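Local atomic coordinates of receptor-type tyrosine-protein phosphatase C (Rattus norvegicus, PDB entry 5FN8), a protein that dephosphorylates phosphotyrosine in signalling proteins and is probably required for T-cell activation through the antigen receptor, the part here being two extracellular fibronectin type III domains. Residues Thr106-Ala109 with Ser113-Val116; Glu48-Asp53 with Val70-Tyr75; Thr21-Ala26 with Tyr35-Lys40; Ile132-Ser137 with Val142-Gln147. All coordinates share one frame; numbering follows the deposited sequence.

Contact 1 (Thr106-Ala109 with Ser113-Val116). With NAG (2-acetamido-2-deoxy-beta-D-glucopyranose), chain I.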
loop_
_atom_site.group_PDB
_atom_site.type_symbol
_atom_site.label_atom_id
_atom_site.label_comp_id
_atom_site.label_asym_id
_atom_site.label_seq_id
_atom_site.Cartn_x
_atom_site.Cartn_y
_atom_site.Cartn_z
ATOM N N THR B 106 21.525 -12.837 6.198
ATOM C CA THR B 106 22.965 -12.931 5.970
ATOM C C THR B 106 23.379 -14.388 6.188
ATOM O O THR B 106 23.055 -14.963 7.228
ATOM C CB THR B 106 23.709 -11.855 6.792
ATOM O OG1 THR B 106 25.007 -11.684 6.267
ATOM C CG2 THR B 106 23.770 -12.148 8.301
ATOM N N SER B 107 24.040 -15.007 5.190
ATOM C CA SER B 107 24.457 -16.419 5.269
ATOM C C SER B 107 25.851 -16.708 4.662
ATOM O O SER B 107 26.228 -16.061 3.687
ATOM C CB SER B 107 23.405 -17.313 4.612
ATOM O OG SER B 107 23.533 -17.368 3.198
ATOM N N ARG B 108 26.584 -17.717 5.196
ATOM C CA ARG B 108 27.887 -18.116 4.643
ATOM C C ARG B 108 27.700 -18.911 3.343
ATOM O O ARG B 108 27.006 -19.925 3.344
ATOM C CB ARG B 108 28.712 -18.917 5.656
ATOM C CG ARG B 108 30.024 -18.236 6.036
ATOM C CD ARG B 108 30.493 -18.618 7.434
ATOM N NE ARG B 108 29.627 -18.067 8.480
ATOM C CZ ARG B 108 29.619 -18.455 9.753
ATOM N NH1 ARG B 108 30.449 -19.412 10.162
ATOM N NH2 ARG B 108 28.786 -17.904 10.621
ATOM N N ALA B 109 28.271 -18.413 2.230
ATOM C CA ALA B 109 28.192 -19.063 0.918
ATOM C C ALA B 109 29.340 -20.055 0.741
ATOM O O ALA B 109 29.159 -21.096 0.109
ATOM C CB ALA B 109 28.194 -18.029 -0.200
ATOM N N SER B 113 33.121 -16.200 1.621
ATOM C CA SER B 113 31.975 -15.773 0.809
ATOM C C SER B 113 30.696 -15.678 1.677
ATOM O O SER B 113 30.440 -16.587 2.468
ATOM C CB SER B 113 31.761 -16.791 -0.314
ATOM O OG SER B 113 31.128 -16.300 -1.481
ATOM N N ILE B 114 29.908 -14.586 1.521
ATOM C CA ILE B 114 28.648 -14.293 2.235
ATOM C C ILE B 114 27.564 -13.954 1.229
ATOM O O ILE B 114 27.784 -13.177 0.305
ATOM C CB ILE B 114 28.789 -13.115 3.280
ATOM C CG1 ILE B 114 29.897 -13.309 4.357
ATOM C CG2 ILE B 114 27.440 -12.622 3.875
ATOM C CD1 ILE B 114 29.886 -14.528 5.145
ATOM N N ASN B 115 26.381 -14.512 1.433
ATOM C CA ASN B 115 25.198 -14.248 0.614
ATOM C C ASN B 115 24.248 -13.374 1.441
ATOM O O ASN B 115 24.049 -13.641 2.639
ATOM C CB ASN B 115 24.520 -15.561 0.183
ATOM C CG ASN B 115 24.977 -16.155 -1.134
ATOM O OD1 ASN B 115 26.050 -15.824 -1.672
ATOM N ND2 ASN B 115 24.129 -17.057 -1.651
ATOM N N VAL B 116 23.737 -12.276 0.818
ATOM C CA VAL B 116 22.828 -11.323 1.450
ATOM C C VAL B 116 21.520 -11.257 0.633
ATOM O O VAL B 116 21.562 -11.102 -0.581
ATOM C CB VAL B 116 23.463 -9.916 1.707
ATOM C CG1 VAL B 116 22.496 -9.005 2.484
ATOM C CG2 VAL B 116 24.796 -10.022 2.442
HETATM C C1 NAG I . 24.357 -17.753 -2.884
HETATM C C2 NAG I . 23.983 -19.231 -2.756
HETATM C C3 NAG I . 24.318 -19.875 -4.103
HETATM C C4 NAG I . 23.497 -19.230 -5.219
HETATM C C5 NAG I . 23.660 -17.710 -5.210
HETATM C C6 NAG I . 22.649 -17.002 -6.088
HETATM C C7 NAG I . 24.118 -20.193 -0.484
HETATM C C8 NAG I . 25.045 -20.718 0.567
HETATM N N2 NAG I . 24.685 -19.896 -1.670
HETATM O O3 NAG I . 24.057 -21.273 -4.053
HETATM O O4 NAG I . 23.896 -19.753 -6.483
HETATM O O5 NAG I . 23.480 -17.197 -3.876
HETATM O O6 NAG I . 22.837 -15.589 -6.109
HETATM O O7 NAG I . 22.918 -20.036 -0.270
#

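Contact 2 (Glu48-Asp53 with Val70-Tyr75)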
loop_
_atom_site.group_PDB
_atom_site.type_symbol
_atom_site.label_atom_id
_atom_site.label_comp_id
_atom_site.label_asym_id
_atom_site.label_seq_id
_atom_site.Cartn_x
_atom_site.Cartn_y
_atom_site.Cartn_z
ATOM N N GLU B 48 -15.204 16.461 0.886
ATOM C CA GLU B 48 -15.332 17.144 2.178
ATOM C C GLU B 48 -15.865 18.583 2.073
ATOM O O GLU B 48 -15.539 19.293 1.128
ATOM C CB GLU B 48 -14.045 17.080 2.993
ATOM C CG GLU B 48 -12.884 17.848 2.398
ATOM C CD GLU B 48 -11.562 17.314 2.895
ATOM O OE1 GLU B 48 -11.170 17.681 4.026
ATOM O OE2 GLU B 48 -10.955 16.478 2.190
ATOM N N ASN B 49 -16.669 19.012 3.040
ATOM C CA ASN B 49 -17.158 20.395 3.035
ATOM C C ASN B 49 -16.092 21.241 3.708
ATOM O O ASN B 49 -15.633 20.902 4.810
ATOM C CB ASN B 49 -18.524 20.569 3.700
ATOM C CG ASN B 49 -19.280 21.807 3.199
ATOM O OD1 ASN B 49 -19.193 22.931 3.740
ATOM N ND2 ASN B 49 -20.050 21.638 2.141
ATOM N N LEU B 50 -15.614 22.280 3.004
ATOM C CA LEU B 50 -14.583 23.169 3.543
ATOM C C LEU B 50 -15.288 24.264 4.323
ATOM O O LEU B 50 -16.495 24.166 4.571
ATOM C CB LEU B 50 -13.699 23.777 2.421
ATOM C CG LEU B 50 -13.097 22.846 1.368
ATOM C CD1 LEU B 50 -12.398 23.648 0.286
ATOM C CD2 LEU B 50 -12.142 21.787 1.985
ATOM N N ALA B 51 -14.555 25.292 4.739
ATOM C CA ALA B 51 -15.151 26.422 5.444
ATOM C C ALA B 51 -15.737 27.319 4.357
ATOM O O ALA B 51 -15.252 27.303 3.228
ATOM C CB ALA B 51 -14.090 27.169 6.231
ATOM N N ASN B 52 -16.796 28.047 4.662
ATOM C CA ASN B 52 -17.439 28.961 3.715
ATOM C C ASN B 52 -16.478 30.108 3.339
ATOM O O ASN B 52 -15.597 30.464 4.133
ATOM C CB ASN B 52 -18.700 29.545 4.337
ATOM C CG ASN B 52 -19.782 28.572 4.768
ATOM O OD1 ASN B 52 -19.953 27.489 4.209
ATOM N ND2 ASN B 52 -20.636 29.011 5.701
ATOM N N ASP B 53 -16.650 30.666 2.125
ATOM C CA ASP B 53 -15.890 31.804 1.588
ATOM C C ASP B 53 -14.379 31.738 1.703
ATOM O O ASP B 53 -13.744 32.699 2.144
ATOM C CB ASP B 53 -16.424 33.130 2.145
ATOM C CG ASP B 53 -17.868 33.355 1.808
ATOM O OD1 ASP B 53 -18.193 33.396 0.596
ATOM O OD2 ASP B 53 -18.683 33.442 2.748
ATOM N N VAL B 70 -8.284 16.188 -8.297
ATOM C CA VAL B 70 -9.112 17.075 -7.472
ATOM C C VAL B 70 -10.157 17.730 -8.329
ATOM O O VAL B 70 -9.905 17.994 -9.505
ATOM C CB VAL B 70 -8.320 18.217 -6.765
ATOM C CG1 VAL B 70 -8.990 18.665 -5.465
ATOM C CG2 VAL B 70 -6.906 17.844 -6.515
ATOM N N SER B 71 -11.279 18.111 -7.691
ATOM C CA SER B 71 -12.395 18.885 -8.236
ATOM C C SER B 71 -13.071 19.677 -7.113
ATOM O O SER B 71 -13.098 19.244 -5.950
ATOM C CB SER B 71 -13.387 18.013 -9.000
ATOM O OG SER B 71 -13.795 16.876 -8.262
ATOM N N LEU B 72 -13.529 20.887 -7.448
ATOM C CA LEU B 72 -14.230 21.734 -6.481
ATOM C C LEU B 72 -15.609 22.039 -6.887
ATOM O O LEU B 72 -15.865 22.225 -8.070
ATOM C CB LEU B 72 -13.478 23.011 -6.139
ATOM C CG LEU B 72 -12.667 22.831 -4.899
ATOM C CD1 LEU B 72 -11.214 22.708 -5.215
ATOM C CD2 LEU B 72 -13.023 23.821 -3.838
ATOM N N PHE B 73 -16.516 22.056 -5.907
ATOM C CA PHE B 73 -17.942 22.345 -6.107
ATOM C C PHE B 73 -18.355 23.486 -5.222
ATOM O O PHE B 73 -18.032 23.479 -4.038
ATOM C CB PHE B 73 -18.807 21.098 -5.859
ATOM C CG PHE B 73 -18.493 19.998 -6.849
ATOM C CD1 PHE B 73 -17.372 19.186 -6.684
ATOM C CD2 PHE B 73 -19.290 19.804 -7.974
ATOM C CE1 PHE B 73 -17.066 18.197 -7.611
ATOM C CE2 PHE B 73 -18.978 18.807 -8.902
ATOM C CZ PHE B 73 -17.875 18.002 -8.702
ATOM N N ALA B 74 -19.007 24.497 -5.804
ATOM C CA ALA B 74 -19.470 25.681 -5.089
ATOM C C ALA B 74 -20.958 25.745 -5.121
ATOM O O ALA B 74 -21.573 25.307 -6.083
ATOM C CB ALA B 74 -18.900 26.931 -5.729
ATOM N N TYR B 75 -21.548 26.297 -4.066
ATOM C CA TYR B 75 -22.984 26.528 -3.958
ATOM C C TYR B 75 -23.208 27.793 -3.165
ATOM O O TYR B 75 -22.423 28.090 -2.265
ATOM C CB TYR B 75 -23.718 25.324 -3.340
ATOM C CG TYR B 75 -23.220 24.903 -1.972
ATOM C CD1 TYR B 75 -22.210 23.951 -1.834
ATOM C CD2 TYR B 75 -23.794 25.419 -0.810
ATOM C CE1 TYR B 75 -21.754 23.557 -0.577
ATOM C CE2 TYR B 75 -23.369 25.009 0.450
ATOM C CZ TYR B 75 -22.345 24.079 0.565
ATOM O OH TYR B 75 -21.929 23.681 1.813
#

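Contact 3 (Thr21-Ala26 with Tyr35-Lys40)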
loop_
_atom_site.group_PDB
_atom_site.type_symbol
_atom_site.label_atom_id
_atom_site.label_comp_id
_atom_site.label_asym_id
_atom_site.label_seq_id
_atom_site.Cartn_x
_atom_site.Cartn_y
_atom_site.Cartn_z
ATOM N N THR B 21 -9.087 -13.011 -10.731
ATOM C CA THR B 21 -10.466 -13.025 -11.227
ATOM C C THR B 21 -10.516 -13.708 -12.600
ATOM O O THR B 21 -9.514 -13.726 -13.330
ATOM C CB THR B 21 -11.137 -11.637 -11.223
ATOM O OG1 THR B 21 -12.544 -11.844 -11.294
ATOM C CG2 THR B 21 -10.732 -10.772 -12.410
ATOM N N LEU B 22 -11.675 -14.254 -12.948
ATOM C CA LEU B 22 -11.837 -14.849 -14.253
ATOM C C LEU B 22 -12.621 -13.859 -15.102
ATOM O O LEU B 22 -13.770 -13.533 -14.782
ATOM C CB LEU B 22 -12.511 -16.242 -14.230
ATOM C CG LEU B 22 -12.884 -16.797 -15.638
ATOM C CD1 LEU B 22 -11.679 -17.456 -16.343
ATOM C CD2 LEU B 22 -14.107 -17.704 -15.582
ATOM N N VAL B 23 -11.975 -13.366 -16.171
ATOM C CA VAL B 23 -12.578 -12.437 -17.124
ATOM C C VAL B 23 -12.990 -13.252 -18.336
ATOM O O VAL B 23 -12.167 -13.984 -18.881
ATOM C CB VAL B 23 -11.677 -11.236 -17.506
ATOM C CG1 VAL B 23 -12.494 -10.182 -18.227
ATOM C CG2 VAL B 23 -11.019 -10.619 -16.280
ATOM N N SER B 24 -14.276 -13.178 -18.702
ATOM C CA SER B 24 -14.851 -13.917 -19.820
ATOM C C SER B 24 -15.752 -13.017 -20.673
ATOM O O SER B 24 -16.398 -12.108 -20.141
ATOM C CB SER B 24 -15.618 -15.136 -19.328
ATOM O OG SER B 24 -16.884 -14.750 -18.829
ATOM N N TRP B 25 -15.789 -13.292 -21.992
ATOM C CA TRP B 25 -16.534 -12.523 -22.984
ATOM C C TRP B 25 -17.097 -13.411 -24.089
ATOM O O TRP B 25 -16.668 -14.560 -24.212
ATOM C CB TRP B 25 -15.622 -11.448 -23.604
ATOM C CG TRP B 25 -14.325 -11.966 -24.161
ATOM C CD1 TRP B 25 -14.059 -12.291 -25.458
ATOM C CD2 TRP B 25 -13.103 -12.165 -23.438
ATOM N NE1 TRP B 25 -12.748 -12.683 -25.589
ATOM C CE2 TRP B 25 -12.136 -12.612 -24.367
ATOM C CE3 TRP B 25 -12.736 -12.034 -22.084
ATOM C CZ2 TRP B 25 -10.824 -12.920 -23.992
ATOM C CZ3 TRP B 25 -11.441 -12.355 -21.708
ATOM C CH2 TRP B 25 -10.499 -12.783 -22.656
ATOM N N ALA B 26 -18.032 -12.860 -24.913
ATOM C CA ALA B 26 -18.707 -13.551 -26.025
ATOM C C ALA B 26 -17.758 -14.132 -27.066
ATOM O O ALA B 26 -16.820 -13.460 -27.506
ATOM C CB ALA B 26 -19.723 -12.631 -26.688
ATOM N N TYR B 35 -6.586 -9.890 -28.879
ATOM C CA TYR B 35 -7.209 -9.223 -27.723
ATOM C C TYR B 35 -6.270 -8.434 -26.839
ATOM O O TYR B 35 -5.112 -8.813 -26.658
ATOM C CB TYR B 35 -8.021 -10.203 -26.850
ATOM C CG TYR B 35 -9.127 -10.950 -27.562
ATOM C CD1 TYR B 35 -10.421 -10.433 -27.622
ATOM C CD2 TYR B 35 -8.893 -12.189 -28.149
ATOM C CE1 TYR B 35 -11.448 -11.121 -28.273
ATOM C CE2 TYR B 35 -9.915 -12.887 -28.801
ATOM C CZ TYR B 35 -11.195 -12.355 -28.849
ATOM O OH TYR B 35 -12.199 -13.037 -29.510
ATOM N N ILE B 36 -6.792 -7.331 -26.265
ATOM C CA ILE B 36 -6.107 -6.526 -25.249
ATOM C C ILE B 36 -7.018 -6.415 -24.063
ATOM O O ILE B 36 -8.164 -5.952 -24.193
ATOM C CB ILE B 36 -5.553 -5.151 -25.706
ATOM C CG1 ILE B 36 -4.599 -5.308 -26.886
ATOM C CG2 ILE B 36 -4.834 -4.441 -24.543
ATOM C CD1 ILE B 36 -5.164 -4.830 -27.991
ATOM N N LEU B 37 -6.540 -6.943 -22.927
ATOM C CA LEU B 37 -7.233 -6.892 -21.649
ATOM C C LEU B 37 -6.600 -5.723 -20.916
ATOM O O LEU B 37 -5.368 -5.600 -20.827
ATOM C CB LEU B 37 -7.067 -8.211 -20.869
ATOM C CG LEU B 37 -7.872 -8.369 -19.554
ATOM C CD1 LEU B 37 -8.329 -9.794 -19.356
ATOM C CD2 LEU B 37 -7.101 -7.834 -18.353
ATOM N N CYS B 38 -7.461 -4.840 -20.438
ATOM C CA CYS B 38 -7.067 -3.636 -19.720
ATOM C C CYS B 38 -7.699 -3.637 -18.358
ATOM O O CYS B 38 -8.890 -3.938 -18.238
ATOM C CB CYS B 38 -7.482 -2.395 -20.509
ATOM S SG CYS B 38 -6.685 -2.230 -22.121
ATOM N N TYR B 39 -6.934 -3.244 -17.335
ATOM C CA TYR B 39 -7.485 -3.131 -15.980
ATOM C C TYR B 39 -6.795 -2.097 -15.132
ATOM O O TYR B 39 -5.607 -1.814 -15.329
ATOM C CB TYR B 39 -7.576 -4.485 -15.240
ATOM C CG TYR B 39 -6.247 -5.022 -14.745
ATOM C CD1 TYR B 39 -5.430 -5.797 -15.568
ATOM C CD2 TYR B 39 -5.835 -4.817 -13.429
ATOM C CE1 TYR B 39 -4.228 -6.333 -15.100
ATOM C CE2 TYR B 39 -4.612 -5.309 -12.967
ATOM C CZ TYR B 39 -3.819 -6.083 -13.800
ATOM O OH TYR B 39 -2.631 -6.613 -13.323
ATOM N N LYS B 40 -7.535 -1.556 -14.159
ATOM C CA LYS B 40 -6.975 -0.611 -13.180
ATOM C C LYS B 40 -7.733 -0.672 -11.853
ATOM O O LYS B 40 -8.872 -1.101 -11.824
ATOM C CB LYS B 40 -6.957 0.838 -13.730
ATOM C CG LYS B 40 -8.314 1.368 -14.077
ATOM C CD LYS B 40 -8.283 2.847 -14.321
ATOM C CE LYS B 40 -9.675 3.363 -14.550
ATOM N NZ LYS B 40 -9.655 4.709 -15.180
#

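Contact 4 (Ile132-Ser137 with Val142-Gln147). With NAG (2-acetamido-2-deoxy-beta-D-glucopyranose), chain G.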
loop_
_atom_site.group_PDB
_atom_site.type_symbol
_atom_site.label_atom_id
_atom_site.label_comp_id
_atom_site.label_asym_id
_atom_site.label_seq_id
_atom_site.Cartn_x
_atom_site.Cartn_y
_atom_site.Cartn_z
ATOM N N ILE B 132 20.952 -1.127 -2.264
ATOM C CA ILE B 132 22.346 -0.728 -2.032
ATOM C C ILE B 132 22.904 -1.542 -0.895
ATOM O O ILE B 132 22.356 -1.535 0.206
ATOM C CB ILE B 132 22.453 0.795 -1.723
ATOM C CG1 ILE B 132 21.706 1.697 -2.733
ATOM C CG2 ILE B 132 23.900 1.228 -1.428
ATOM C CD1 ILE B 132 21.959 1.513 -4.182
ATOM N N LEU B 133 23.969 -2.227 -1.136
ATOM C CA LEU B 133 24.612 -2.956 -0.071
ATOM C C LEU B 133 26.013 -2.401 0.197
ATOM O O LEU B 133 26.817 -2.278 -0.715
ATOM C CB LEU B 133 24.663 -4.461 -0.369
ATOM C CG LEU B 133 25.591 -5.297 0.519
ATOM C CD1 LEU B 133 25.088 -5.375 1.950
ATOM C CD2 LEU B 133 25.781 -6.669 -0.041
ATOM N N GLU B 134 26.283 -2.063 1.454
ATOM C CA GLU B 134 27.594 -1.647 1.946
ATOM C C GLU B 134 28.141 -2.730 2.836
ATOM O O GLU B 134 27.434 -3.274 3.691
ATOM C CB GLU B 134 27.497 -0.392 2.774
ATOM C CG GLU B 134 27.274 0.834 1.947
ATOM C CD GLU B 134 27.544 2.079 2.754
ATOM O OE1 GLU B 134 27.209 2.149 3.962
ATOM O OE2 GLU B 134 28.113 3.004 2.147
ATOM N N VAL B 135 29.403 -3.040 2.645
ATOM C CA VAL B 135 30.088 -4.045 3.436
ATOM C C VAL B 135 31.182 -3.318 4.213
ATOM O O VAL B 135 31.992 -2.604 3.627
ATOM C CB VAL B 135 30.624 -5.229 2.594
ATOM C CG1 VAL B 135 31.301 -6.280 3.490
ATOM C CG2 VAL B 135 29.504 -5.854 1.747
ATOM N N LYS B 136 31.157 -3.462 5.545
ATOM C CA LYS B 136 32.122 -2.798 6.416
ATOM C C LYS B 136 32.880 -3.770 7.315
ATOM O O LYS B 136 32.379 -4.838 7.640
ATOM C CB LYS B 136 31.424 -1.702 7.254
ATOM C CG LYS B 136 30.938 -0.518 6.434
ATOM C CD LYS B 136 30.344 0.563 7.299
ATOM C CE LYS B 136 29.875 1.715 6.464
ATOM N NZ LYS B 136 29.080 2.675 7.272
ATOM N N SER B 137 34.094 -3.395 7.703
ATOM C CA SER B 137 34.936 -4.136 8.639
ATOM C C SER B 137 35.675 -3.082 9.453
ATOM O O SER B 137 36.315 -2.216 8.866
ATOM C CB SER B 137 35.917 -5.045 7.906
ATOM O OG SER B 137 36.509 -5.923 8.849
ATOM N N VAL B 142 34.392 -1.581 2.874
ATOM C CA VAL B 142 35.151 -2.611 2.185
ATOM C C VAL B 142 34.630 -2.839 0.751
ATOM O O VAL B 142 35.420 -2.940 -0.171
ATOM C CB VAL B 142 35.258 -3.877 3.099
ATOM C CG1 VAL B 142 35.341 -5.172 2.307
ATOM C CG2 VAL B 142 36.449 -3.751 4.032
ATOM N N LYS B 143 33.299 -2.890 0.570
ATOM C CA LYS B 143 32.634 -3.137 -0.715
ATOM C C LYS B 143 31.314 -2.450 -0.734
ATOM O O LYS B 143 30.719 -2.230 0.313
ATOM C CB LYS B 143 32.382 -4.652 -0.931
ATOM C CG LYS B 143 33.641 -5.534 -0.963
ATOM C CD LYS B 143 33.284 -6.992 -0.889
ATOM C CE LYS B 143 34.447 -7.958 -0.971
ATOM N NZ LYS B 143 35.125 -7.976 -2.302
ATOM N N THR B 144 30.839 -2.118 -1.935
ATOM C CA THR B 144 29.538 -1.506 -2.175
ATOM C C THR B 144 28.905 -2.098 -3.448
ATOM O O THR B 144 29.624 -2.384 -4.398
ATOM C CB THR B 144 29.568 0.032 -2.068
ATOM O OG1 THR B 144 28.218 0.478 -2.038
ATOM C CG2 THR B 144 30.247 0.697 -3.238
ATOM N N PHE B 145 27.557 -2.310 -3.445
ATOM C CA PHE B 145 26.811 -2.900 -4.569
ATOM C C PHE B 145 25.500 -2.183 -4.738
ATOM O O PHE B 145 24.916 -1.735 -3.762
ATOM C CB PHE B 145 26.492 -4.376 -4.315
ATOM C CG PHE B 145 27.623 -5.310 -3.980
ATOM C CD1 PHE B 145 28.118 -5.390 -2.682
ATOM C CD2 PHE B 145 28.090 -6.221 -4.918
ATOM C CE1 PHE B 145 29.166 -6.274 -2.368
ATOM C CE2 PHE B 145 29.124 -7.124 -4.595
ATOM C CZ PHE B 145 29.666 -7.128 -3.335
ATOM N N ASN B 146 25.036 -2.088 -5.979
ATOM C CA ASN B 146 23.817 -1.402 -6.372
ATOM C C ASN B 146 23.121 -2.328 -7.369
ATOM O O ASN B 146 23.639 -2.564 -8.454
ATOM C CB ASN B 146 24.158 -0.032 -6.999
ATOM C CG ASN B 146 22.984 0.741 -7.523
ATOM O OD1 ASN B 146 21.888 0.216 -7.647
ATOM N ND2 ASN B 146 23.193 2.004 -7.836
ATOM N N GLN B 147 21.962 -2.873 -6.987
ATOM C CA GLN B 147 21.239 -3.848 -7.808
ATOM C C GLN B 147 19.733 -3.655 -7.805
ATOM O O GLN B 147 19.165 -3.040 -6.892
ATOM C CB GLN B 147 21.547 -5.264 -7.315
ATOM C CG GLN B 147 22.911 -5.810 -7.738
ATOM C CD GLN B 147 23.309 -7.085 -7.002
ATOM O OE1 GLN B 147 24.486 -7.356 -6.805
ATOM N NE2 GLN B 147 22.348 -7.877 -6.528
HETATM C C1 NAG G . 22.173 2.846 -8.389
HETATM C C2 NAG G . 22.364 4.305 -7.967
HETATM C C3 NAG G . 21.515 5.261 -8.812
HETATM C C4 NAG G . 21.601 4.930 -10.298
HETATM C C5 NAG G . 21.299 3.457 -10.563
HETATM C C6 NAG G . 21.477 3.072 -12.016
HETATM C C7 NAG G . 22.106 5.442 -5.751
HETATM C C8 NAG G . 21.847 5.201 -4.297
HETATM N N2 NAG G . 21.979 4.363 -6.562
HETATM O O3 NAG G . 22.006 6.588 -8.649
HETATM O O4 NAG G . 20.676 5.750 -11.008
HETATM O O5 NAG G . 22.209 2.643 -9.809
HETATM O O6 NAG G . 21.144 1.712 -12.265
HETATM O O7 NAG G . 22.392 6.559 -6.175
#

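Contact 1 (Thr106-Ala109 with Ser113-Val116)
N115 and S107 face each other as a hydrogen-bonded antiparallel pair: S107 N reaches N115 O at 2.9 Å, and N115 N reaches S107 O at 2.7 Å. A third backbone bond, A109 N to S113 O at 2.8 Å, is bent, its donor standing 49° out of the carbonyl plane where the strands part. The side chain of N115 can be followed outward. Its CB lies 3.7 Å from S107 OG on the same face of the sheet. A chi1 of -91°, off the staggered values, turns CG so that OD1 comes 3.4 Å from A109 CB. ND2 carries the sugar, bonded covalently to NAG C1 at 1.4 Å. The N-acetyl group of that sugar folds back over the turn, with its methyl C8 3.6 Å from A109 CA and also near R108 O. On the other face, T106 OG1 sits 3.5 Å from I114 CG2, and the aliphatic part of R108 runs beside I114 CD1. F165 from strand 162-170 packs against T106, I114 and V116 there. Strands run antiparallel at 154° with three residues between the segments: this is the opening beta hairpin of the second fibronectin type III domain, carrying an N-linked glycan on its outward face.

Contact 2 (Glu48-Asp53 with Val70-Tyr75)
Two side-chain touches, N49 with Y75 and L50 with L72, make up this sparse contact between strands that are not direct neighbours in the sheet of the first fibronectin type III domain. The backbone spacing shows it: the nearest CA atoms, of N49 and F73, are 9.4 Å apart, about twice the separation of adjacent strands. At one end, the amide group of N49 arrives at the hydroxyl edge of Y75, with N49 CG 3.5 Å from Y75 OH. The amide and ring planes are 47° apart, and the two side chains meet at a slant. Y75 can reach there because chi1, 57°, sets its ring between the backbone N and the carbonyl carbon, so that its hydroxyl end comes up to the N49 amide. Deeper in, the leucines cross at about a right angle, with L50 CD1 4.2 Å from L72 CD2, a loose apolar touch between buried side chains. L50 also packs on F57 of strand 56-59 and on W25 of the second subunit. E48-N49 and V70-Y75 pair antiparallel with a strand of that subunit, Y35 of which packs on N49 and I36 on Y75. The spacing is thus consistent with a strand of the partner chain lying between 46-49 and 67-76, while V70 is hydrogen-bonded through its backbone to C89 of strand 89-92.

Contact 3 (Thr21-Ala26 with Tyr35-Lys40)
W25 and Y35, with V23 and L37, join the facing strands 21-24 and 33-41 across the interior of a fibronectin type III beta sandwich; a tryptophan at or just after the end of this strand is a hallmark of the fold. No hydrogen bond links the segments, and the nearest CA atoms, of V23 and L37, stand 8.9 Å apart, as expected for strands of opposed sheets that meet through side chains alone. The aliphatic interaction is a tip-to-tip meeting: L37 CD1 comes within 4.1 Å of V23 CB and 4.2 Å of V23 CG2. L37 is brought there by a chi1 of -174°, which sends CG away from its own backbone N and into the gap. V11, from a loop, also packs on V23.

Beyond the strand pair, the chain is tied to the second subunit: C38 SG is disulfide-bonded to C47 SG of that subunit, and both segments continue into antiparallel pairing with its strands. This is consistent with a dimer in which the subunits exchange strands.

The aromatic interaction is oblique. The five-membered ring of W25 and the ring of Y35 have centroids 4.8 Å apart and planes inclined by 49°. The indole nitrogen does most of the touching: W25 NE1 lies over one face of the Y35 ring, 3.4 Å from Y35 CE1 and 3.6 Å from Y35 CZ, while Y35 OH comes to the edge of the indole, in its plane, 4.0 Å from W25 NE1.

Contact 4 (Ile132-Ser137 with Val142-Gln147)
V135 faces both V142 and K143, and this two-to-one pairing is the geometry of a classic beta bulge. Both donors converge on one carbonyl: V142 N binds V135 O at 2.7 Å, whereas K143 N to V135 O, at 3.3 Å, is weak. The return bond from V135 N to K143 O is 2.8 Å long. The isopropyl group of V135 lies alongside the CB of K143, and V135 CG2 reaches the edge of the F145 ring near its plane, 4.2 Å from F145 CE1. V142 turns its CG2 to S137 CB, 4.1 Å away, near the turn. The strands, at 174°, form a hairpin at one edge of the four-stranded sheet of the second fibronectin type III domain, strand 140-147 lying outermost. F145 is gripped at its backbone by L133, with F145 O accepting from L133 N at 2.8 Å and F145 N donating in the carbonyl plane to L133 O at the same 2.8 Å. T144 OG1 adds a weak bond to that oxygen. The two side chains lie side by side, F145 CD1 being 3.8 Å from L133 CD2, with the methyl oblique to the ring. On the opposite face, which bears E134 and T144, I132 CD1 packs against N146 CG and the acetyl methyl of the sugar linked to N146 ND2, while N146 OD1 is hydrogen-bonded to R130 NE.

In the fold
Contacts 1 and 4 are hairpins of the second fibronectin type III domain, one from each of its sheets; contacts 2 and 3 belong to the first. Backbone hydrogen bonds dominate the hairpins, whereas contacts 2 and 3 rest on side chains across wider gaps. Contact 3 is fully buried and aromatic-aliphatic, contact 2 partly buried with a polar end, contact 1 partly buried, and contact 4 largely at the surface; only the two hairpins carry glycans. Contacts 1 and 4 meet where V116 CG2 packs on L133 CD2 at 4.3 Å. Contacts 2 and 3 have centres 38 Å apart within one chain, yet both adjoin the second subunit, which is consistent with an exchange of strands.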